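PDB 5OET: glutathione synthetase-like effector 30 (Gpa-GSS30-apo) from Globodera pallida, which is a glutathione synthetase-like effector of a plant-parasitic nematode, probably descended from a housekeeping enzyme that joins glycine to gamma-glutamylcysteine with ATP. Local coordinates for residues M324-N327 with F328-H332. Sequence-based numbering, arbitrary orientation.
Sequences MDLN and FVIDH
Met324 runs alongside Phe328, four residues on in the short helix 325-331. The thioether methyl does the touching: Met324 CE lies 3.7 Å from Phe328 CE1. The Met324 chain leaves with CG trans to N (chi1 -166°), and a bend at chi2 then brings CE to the ring. Met324 O sits at the ring edge, in the ring plane. Leu326 and Ile330 form a second apolar pair, with Leu326 CG 3.9 Å from Ile330 CD1. Their side chains cross at an angle.

Backbone bonds of the alpha-helical i to i+4 kind join the turns. Val329 N donates to Asp325 O at 2.9 Å. Ile330 N donates to Leu326 O at 2.7 Å. Asp331 N donates to Asn327 O at 2.9 Å, and this bond is the more bent one, with an N-H...O angle of 140° against 164° for the other two. Phe328 N makes two weak bonds, to Met324 O and Asp325 O.

The two aspartates have polar partners outside the stretch. Asp325 OD1 forms a salt bridge with Arg147, and Asp331 OD2 accepts a hydrogen bond from Tyr341 N. The Phe328 ring stacks on Tyr341 and also touches helix 141-150, while Ile330 meets Val311 of strand 306-314.

Leu326, Phe328 and Ile330 are buried. Apolar side chains thus pack the helix against helix 141-150 and strand 306-314, and its two aspartates anchor it to neighbouring parts of the fold.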
ATOM      1  N   MET A 324     -19.021  26.541  -3.631  1.00 72.04           N
ATOM      2  CA  MET A 324     -18.442  27.716  -2.955  1.00 74.92           C
ATOM      3  C   MET A 324     -19.435  28.485  -2.072  1.00 73.95           C
ATOM      4  O   MET A 324     -19.091  28.887  -0.956  1.00 74.60           O
ATOM      5  CB  MET A 324     -17.785  28.690  -3.962  1.00 78.45           C
ATOM      6  CG  MET A 324     -16.872  29.768  -3.343  1.00 79.73           C
ATOM      7  SD  MET A 324     -15.418  29.207  -2.374  1.00 80.83           S
ATOM      8  CE  MET A 324     -14.736  30.794  -1.893  1.00 83.04           C
ATOM      9  N   ASP A 325     -20.641  28.724  -2.589  1.00 71.76           N
ATOM     10  CA  ASP A 325     -21.796  29.152  -1.768  1.00 69.86           C
ATOM     11  C   ASP A 325     -22.085  28.101  -0.698  1.00 67.65           C
ATOM     12  O   ASP A 325     -22.329  28.421   0.469  1.00 65.59           O
ATOM     13  CB  ASP A 325     -23.067  29.324  -2.624  1.00 72.62           C
ATOM     14  CG  ASP A 325     -23.265  30.746  -3.159  1.00 74.65           C
ATOM     15  OD1 ASP A 325     -22.339  31.576  -3.068  1.00 74.00           O
ATOM     16  OD2 ASP A 325     -24.369  31.029  -3.683  1.00 76.61           O
ATOM     17  N   LEU A 326     -22.079  26.840  -1.126  1.00 67.68           N
ATOM     18  CA  LEU A 326     -22.151  25.684  -0.239  1.00 65.64           C
ATOM     19  C   LEU A 326     -21.067  25.725   0.832  1.00 64.91           C
ATOM     20  O   LEU A 326     -21.366  25.498   2.005  1.00 63.08           O
ATOM     21  CB  LEU A 326     -22.026  24.394  -1.044  1.00 64.84           C
ATOM     22  CG  LEU A 326     -22.098  23.077  -0.264  1.00 64.17           C
ATOM     23  CD1 LEU A 326     -23.462  22.931   0.413  1.00 65.16           C
ATOM     24  CD2 LEU A 326     -21.807  21.929  -1.210  1.00 63.69           C
ATOM     25  N   ASN A 327     -19.821  25.989   0.427  1.00 66.59           N
ATOM     26  CA  ASN A 327     -18.686  26.123   1.375  1.00 68.51           C
ATOM     27  C   ASN A 327     -18.947  27.083   2.544  1.00 68.48           C
ATOM     28  O   ASN A 327     -18.539  26.801   3.665  1.00 67.37           O
ATOM     29  CB  ASN A 327     -17.366  26.534   0.670  1.00 71.30           C
ATOM     30  CG  ASN A 327     -16.372  25.382   0.542  1.00 71.75           C
ATOM     31  OD1 ASN A 327     -15.825  24.877   1.544  1.00 74.36           O
ATOM     32  ND2 ASN A 327     -16.116  24.979  -0.697  1.00 69.84           N
ATOM     33  N   PHE A 328     -19.623  28.199   2.291  1.00 70.72           N
ATOM     34  CA  PHE A 328     -19.913  29.167   3.359  1.00 71.70           C
ATOM     35  C   PHE A 328     -21.225  28.857   4.077  1.00 70.01           C
ATOM     36  O   PHE A 328     -21.366  29.197   5.252  1.00 69.55           O
ATOM     37  CB  PHE A 328     -19.831  30.608   2.835  1.00 74.78           C
ATOM     38  CG  PHE A 328     -18.411  31.104   2.679  1.00 77.55           C
ATOM     39  CD1 PHE A 328     -17.622  30.682   1.602  1.00 79.96           C
ATOM     40  CD2 PHE A 328     -17.847  31.963   3.618  1.00 78.74           C
ATOM     41  CE1 PHE A 328     -16.309  31.116   1.464  1.00 80.27           C
ATOM     42  CE2 PHE A 328     -16.540  32.413   3.478  1.00 79.72           C
ATOM     43  CZ  PHE A 328     -15.770  31.990   2.398  1.00 80.87           C
ATOM     44  N   VAL A 329     -22.157  28.190   3.396  1.00 68.40           N
ATOM     45  CA  VAL A 329     -23.292  27.530   4.071  1.00 68.80           C
ATOM     46  C   VAL A 329     -22.786  26.466   5.074  1.00 68.98           C
ATOM     47  O   VAL A 329     -23.298  26.376   6.189  1.00 72.99           O
ATOM     48  CB  VAL A 329     -24.316  26.952   3.052  1.00 67.84           C
ATOM     49  CG1 VAL A 329     -25.227  25.899   3.676  1.00 67.34           C
ATOM     50  CG2 VAL A 329     -25.140  28.082   2.446  1.00 68.03           C
ATOM     51  N   ILE A 330     -21.781  25.685   4.693  1.00 67.23           N
ATOM     52  CA  ILE A 330     -21.099  24.786   5.639  1.00 65.37           C
ATOM     53  C   ILE A 330     -20.364  25.578   6.739  1.00 65.98           C
ATOM     54  O   ILE A 330     -20.395  25.202   7.908  1.00 68.32           O
ATOM     55  CB  ILE A 330     -20.083  23.864   4.924  1.00 62.20           C
ATOM     56  CG1 ILE A 330     -20.798  22.907   3.970  1.00 62.45           C
ATOM     57  CG2 ILE A 330     -19.257  23.066   5.929  1.00 60.91           C
ATOM     58  CD1 ILE A 330     -19.897  22.373   2.877  1.00 61.71           C
ATOM     59  N   ASP A 331     -19.679  26.652   6.353  1.00 65.96           N
ATOM     60  CA  ASP A 331     -18.888  27.453   7.293  1.00 64.49           C
ATOM     61  C   ASP A 331     -19.745  28.127   8.373  1.00 62.54           C
ATOM     62  O   ASP A 331     -19.299  28.253   9.515  1.00 62.56           O
ATOM     63  CB  ASP A 331     -18.044  28.510   6.553  1.00 66.48           C
ATOM     64  CG  ASP A 331     -16.732  28.818   7.272  1.00 66.70           C
ATOM     65  OD1 ASP A 331     -16.719  29.661   8.195  1.00 67.82           O
ATOM     66  OD2 ASP A 331     -15.710  28.195   6.909  1.00 66.63           O
ATOM     67  N   HIS A 332     -20.958  28.547   8.007  1.00 59.59           N
ATOM     68  CA  HIS A 332     -21.912  29.142   8.949  1.00 58.47           C
ATOM     69  C   HIS A 332     -22.928  28.072   9.395  1.00 56.73           C
ATOM     70  O   HIS A 332     -24.108  28.116   9.076  1.00 57.93           O
ATOM     71  CB  HIS A 332     -22.578  30.372   8.316  1.00 59.73           C
ATOM     72  CG  HIS A 332     -23.057  31.377   9.316  1.00 60.96           C
ATOM     73  ND1 HIS A 332     -24.220  32.109   9.161  1.00 62.68           N
ATOM     74  CD2 HIS A 332     -22.489  31.817  10.466  1.00 61.82           C
ATOM     75  CE1 HIS A 332     -24.330  32.970  10.159  1.00 64.08           C
ATOM     76  NE2 HIS A 332     -23.310  32.790  10.983  1.00 63.83           N
TER